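Local coordinates for secreted protein of unknown function DUF1311 (Pseudomonas putida, PDB 3GI7) that is of unknown function but belongs to the LprI family, named for a lysozyme inhibitor, and may act as a secreted inhibitor of that kind, at residues L41-M45 against L107-S112; T19-A23 against Y88-W92. All blocks are in the same frame, centred on the assembly; numbering follows the deposited sequence.

Both contacts join the same two helices, 17-49 and 86-111, which run in the same direction in a three-helix bundle completed by helix 55-77. Contact 2 ties them near their N-terminal ends and contact 1 near their C-terminal ends, on opposite sides of the chain's centre. Their centres lie 30 Å apart, and their nearest atoms stay about 16 Å from each other. Contact 2 is made through carbon atoms, with no hydrogen bond across it, whereas contact 1 adds an arginine and a water to its leucines. Each also borders another copy of the protein: a disulfide to the fourth subunit leaves from 19-23, while 107-112 meets the second.

Contact 1: L41-M45 against L107-S112; sequences LIERM and LRSLGS
Leu107 meets Leu41 twice. Their side chains cross at about a right angle, CD2 of Leu107 lying 3.7 Å from CD2 of Leu41, and the carbonyl O of Leu107 sits 3.6 Å from Leu41 CD1. With CG anti to the backbone N, Leu41 reaches across to the neighbouring helix. The same carbonyl accepts a hydrogen bond from a water, which in turn accepts one from Arg44 NH1 at 2.9 Å. At Arg108 the backbone is again the partner: its O lies at the edge of the Arg44 guanidinium, in a weak, bent bond from NH1 (124° at the hydrogen). Leu110 offers its CB to Leu41 CD1. Gly111 is where the backbones come nearest, its CA 5.3 Å from that of Leu41, and its carbonyl carbon lies over the centre of the guanidinium, 3.6 Å above the plane. A bend in the arginine chain at chi3 helps lay the group flat over the Gly111-Ser112 peptide. Finally Ser112 OG takes a bond from Arg44 NH2 at 2.7 Å, tilted 18° out of the guanidinium plane. That hydroxyl also bonds to Arg108 O of the second subunit, so the arginine helps hold Gly111 and Ser112 right beside a subunit interface. The two segments run almost parallel, 10° apart with axes 9.1 Å from each other. Helix 55-77 closes the bundle here, Ile59 touching both Ile42 and selenomethionine Met45, and Glu63 packing on Leu107.

Contact 2: T19-A23 against Y88-W92; sequences TFACA and YQIAW
Ile90 packs against Thr19, Phe20 and Ala23 where two parallel-running helices of the three-helix bundle come together. The side chains of Ile90 and Thr19 cross at about a right angle, Ile90 CD1 3.7 Å from Thr19 CG2, while Ile90 CG1 lies 3.8 Å from Phe20 CA, so the isoleucine rests on the backbone of helix 17-49 as well as on its side chains. Its CG1 stands beside the backbone N (chi1 -68°), which sends that branch to Phe20 and Thr19 and leaves CG2 to face Ala23 CB at 4.2 Å. On the flank, Phe20 and Gln89 lie side by side, ring and amide planes 53° apart, and Phe20 CE1 touches Gln89 CB at 3.7 Å. The CA atoms of Ala23 and Ile90 are 5.5 Å apart, a close approach consistent with the small alanine. The short segments cross at 34°, their axes approaching to 9.0 Å.

No hydrogen bond joins the two segments; Thr19 OG1 and the carbonyl of Ile90 find partners outside them. Ile90 O accepts from Ser94 OG, and Thr19 OG1 bonds to Asp16 OD2, which helps hold the threonine with its methyl on Ile90. Farther round helix 17-49, this end of the bundle is covalently tied to a neighbouring chain, Cys22 SG forming a disulfide with SG of Cys22 of the fourth subunit.

Contact 1: L41-M45 against L107-S112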
# COMPACT_ATOMS: atom_id res chain seq x y z
N LEU A 41 -17.86 5.49 -1.41
CA LEU A 41 -17.11 6.74 -1.26
C LEU A 41 -17.96 7.93 -1.72
O LEU A 41 -18.00 8.98 -1.07
CB LEU A 41 -15.81 6.74 -2.06
CG LEU A 41 -15.11 8.08 -2.23
CD1 LEU A 41 -14.58 8.64 -0.92
CD2 LEU A 41 -13.97 7.96 -3.30
N ILE A 42 -18.61 7.76 -2.86
CA ILE A 42 -19.52 8.79 -3.42
C ILE A 42 -20.57 9.19 -2.37
O ILE A 42 -20.78 10.38 -2.11
CB ILE A 42 -20.17 8.32 -4.70
CG1 ILE A 42 -19.12 8.08 -5.81
CG2 ILE A 42 -21.28 9.35 -5.19
CD1 ILE A 42 -18.43 9.31 -6.31
N GLU A 43 -21.21 8.20 -1.76
CA GLU A 43 -22.22 8.44 -0.73
C GLU A 43 -21.61 9.10 0.50
O GLU A 43 -22.20 9.99 1.05
CB GLU A 43 -22.93 7.15 -0.31
CG GLU A 43 -23.84 6.57 -1.36
N ARG A 44 -20.42 8.66 0.94
CA ARG A 44 -19.76 9.27 2.10
C ARG A 44 -19.36 10.71 1.82
O ARG A 44 -19.52 11.56 2.69
CB ARG A 44 -18.52 8.46 2.57
CG ARG A 44 -18.95 7.10 3.11
CD ARG A 44 -17.77 6.22 3.45
NE ARG A 44 -17.21 6.53 4.76
CZ ARG A 44 -15.99 6.18 5.18
NH1 ARG A 44 -15.13 5.55 4.36
NH2 ARG A 44 -15.60 6.49 6.42
N MSE A 45 -18.93 11.00 0.59
CA MSE A 45 -18.47 12.36 0.26
C MSE A 45 -19.73 13.25 0.22
O MSE A 45 -19.74 14.37 0.73
CB MSE A 45 -17.78 12.39 -1.12
CG MSE A 45 -16.45 11.72 -1.14
SE MSE A 45 -15.21 12.65 0.10
CE MSE A 45 -14.94 13.97 -0.99
N LEU A 107 -9.82 4.25 -1.56
CA LEU A 107 -11.14 4.92 -1.66
C LEU A 107 -11.88 4.88 -0.32
O LEU A 107 -12.51 5.85 0.09
CB LEU A 107 -11.97 4.26 -2.77
CG LEU A 107 -11.42 4.44 -4.19
CD1 LEU A 107 -12.43 3.79 -5.17
CD2 LEU A 107 -11.11 5.90 -4.55
N ARG A 108 -11.81 3.76 0.38
CA ARG A 108 -12.35 3.68 1.73
C ARG A 108 -11.70 4.71 2.64
O ARG A 108 -12.38 5.35 3.44
CB ARG A 108 -12.16 2.30 2.32
CG ARG A 108 -12.90 1.18 1.55
CD ARG A 108 -12.90 -0.15 2.29
NE ARG A 108 -13.41 -1.21 1.42
CZ ARG A 108 -12.62 -2.07 0.78
NH1 ARG A 108 -11.29 -2.03 0.93
NH2 ARG A 108 -13.15 -2.99 -0.03
N SER A 109 -10.38 4.87 2.53
CA SER A 109 -9.64 5.80 3.39
C SER A 109 -10.01 7.27 3.12
O SER A 109 -10.01 8.06 4.02
CB SER A 109 -8.11 5.66 3.23
OG SER A 109 -7.69 6.40 2.08
N LEU A 110 -10.35 7.58 1.88
CA LEU A 110 -10.71 8.95 1.49
C LEU A 110 -12.03 9.38 2.09
O LEU A 110 -12.18 10.54 2.43
CB LEU A 110 -10.81 9.09 -0.03
CG LEU A 110 -9.51 9.13 -0.78
CD1 LEU A 110 -9.84 9.39 -2.26
CD2 LEU A 110 -8.51 10.17 -0.27
N GLY A 111 -12.98 8.46 2.25
CA GLY A 111 -14.26 8.81 2.76
C GLY A 111 -14.14 9.20 4.22
O GLY A 111 -14.95 9.96 4.69
N SER A 112 -13.12 8.65 4.89
CA SER A 112 -12.88 8.92 6.32
C SER A 112 -12.00 10.12 6.60
O SER A 112 -11.70 10.38 7.77
CB SER A 112 -12.19 7.71 6.97
OG SER A 112 -12.98 6.53 6.85
O HOH W 1 -15.09 5.87 1.46

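Contact 2: T19-A23 against Y88-W92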
# COMPACT_ATOMS: atom_id res chain seq x y z
N THR A 19 -5.53 -23.09 -10.03
CA THR A 19 -4.77 -21.84 -10.03
C THR A 19 -5.32 -20.86 -11.08
O THR A 19 -5.59 -19.69 -10.76
CB THR A 19 -3.27 -22.08 -10.28
OG1 THR A 19 -2.81 -23.03 -9.31
CG2 THR A 19 -2.46 -20.76 -10.20
N PHE A 20 -5.49 -21.34 -12.31
CA PHE A 20 -6.04 -20.54 -13.37
C PHE A 20 -7.44 -20.04 -13.03
O PHE A 20 -7.70 -18.84 -13.18
CB PHE A 20 -6.10 -21.37 -14.66
CG PHE A 20 -6.64 -20.64 -15.83
CD1 PHE A 20 -5.83 -19.79 -16.56
CD2 PHE A 20 -7.95 -20.85 -16.25
CE1 PHE A 20 -6.32 -19.11 -17.65
CE2 PHE A 20 -8.45 -20.18 -17.34
CZ PHE A 20 -7.62 -19.28 -18.03
N ALA A 21 -8.34 -20.96 -12.65
CA ALA A 21 -9.76 -20.63 -12.42
C ALA A 21 -9.89 -19.60 -11.27
O ALA A 21 -10.67 -18.67 -11.37
CB ALA A 21 -10.59 -21.88 -12.11
N CYS A 22 -9.15 -19.82 -10.18
CA CYS A 22 -9.24 -18.97 -9.01
C CYS A 22 -8.62 -17.59 -9.23
O CYS A 22 -9.08 -16.63 -8.67
CB CYS A 22 -8.62 -19.62 -7.79
SG CYS A 22 -9.67 -20.94 -7.09
N ALA A 23 -7.57 -17.50 -10.05
CA ALA A 23 -7.02 -16.20 -10.44
C ALA A 23 -8.09 -15.38 -11.18
O ALA A 23 -8.27 -14.20 -10.89
CB ALA A 23 -5.71 -16.36 -11.29
N TYR A 88 0.51 -16.09 -18.16
CA TYR A 88 0.19 -14.71 -18.41
C TYR A 88 -1.17 -14.35 -17.85
O TYR A 88 -1.33 -13.30 -17.19
CB TYR A 88 0.20 -14.42 -19.88
CG TYR A 88 -0.19 -13.01 -20.25
CD1 TYR A 88 -1.53 -12.66 -20.41
CD2 TYR A 88 0.78 -12.03 -20.50
CE1 TYR A 88 -1.90 -11.38 -20.80
CE2 TYR A 88 0.42 -10.73 -20.89
CZ TYR A 88 -0.92 -10.43 -21.02
OH TYR A 88 -1.30 -9.21 -21.44
N GLN A 89 -2.16 -15.19 -18.11
CA GLN A 89 -3.50 -14.90 -17.58
C GLN A 89 -3.55 -14.87 -16.05
O GLN A 89 -4.18 -13.98 -15.46
CB GLN A 89 -4.51 -15.91 -18.07
CG GLN A 89 -4.77 -15.93 -19.52
CD GLN A 89 -5.10 -14.61 -20.04
OE1 GLN A 89 -4.39 -14.05 -20.91
NE2 GLN A 89 -6.20 -14.08 -19.57
N ILE A 90 -2.89 -15.83 -15.40
CA ILE A 90 -2.81 -15.87 -13.94
C ILE A 90 -2.09 -14.61 -13.42
O ILE A 90 -2.54 -13.99 -12.44
CB ILE A 90 -2.10 -17.16 -13.47
CG1 ILE A 90 -2.97 -18.40 -13.77
CG2 ILE A 90 -1.66 -17.03 -12.00
CD1 ILE A 90 -2.22 -19.71 -13.74
N ALA A 91 -0.97 -14.24 -14.04
CA ALA A 91 -0.21 -13.06 -13.62
C ALA A 91 -1.02 -11.76 -13.81
O ALA A 91 -1.03 -10.88 -12.90
CB ALA A 91 1.12 -12.96 -14.37
N TRP A 92 -1.67 -11.66 -14.96
CA TRP A 92 -2.49 -10.52 -15.32
C TRP A 92 -3.63 -10.38 -14.33
O TRP A 92 -3.79 -9.32 -13.71
CB TRP A 92 -3.04 -10.62 -16.74
CG TRP A 92 -3.83 -9.45 -17.10
CD1 TRP A 92 -5.18 -9.28 -16.90
CD2 TRP A 92 -3.37 -8.25 -17.75
NE1 TRP A 92 -5.56 -8.03 -17.34
CE2 TRP A 92 -4.48 -7.38 -17.87
CE3 TRP A 92 -2.12 -7.82 -18.21
CZ2 TRP A 92 -4.38 -6.12 -18.44
CZ3 TRP A 92 -2.02 -6.56 -18.78
CH2 TRP A 92 -3.14 -5.73 -18.89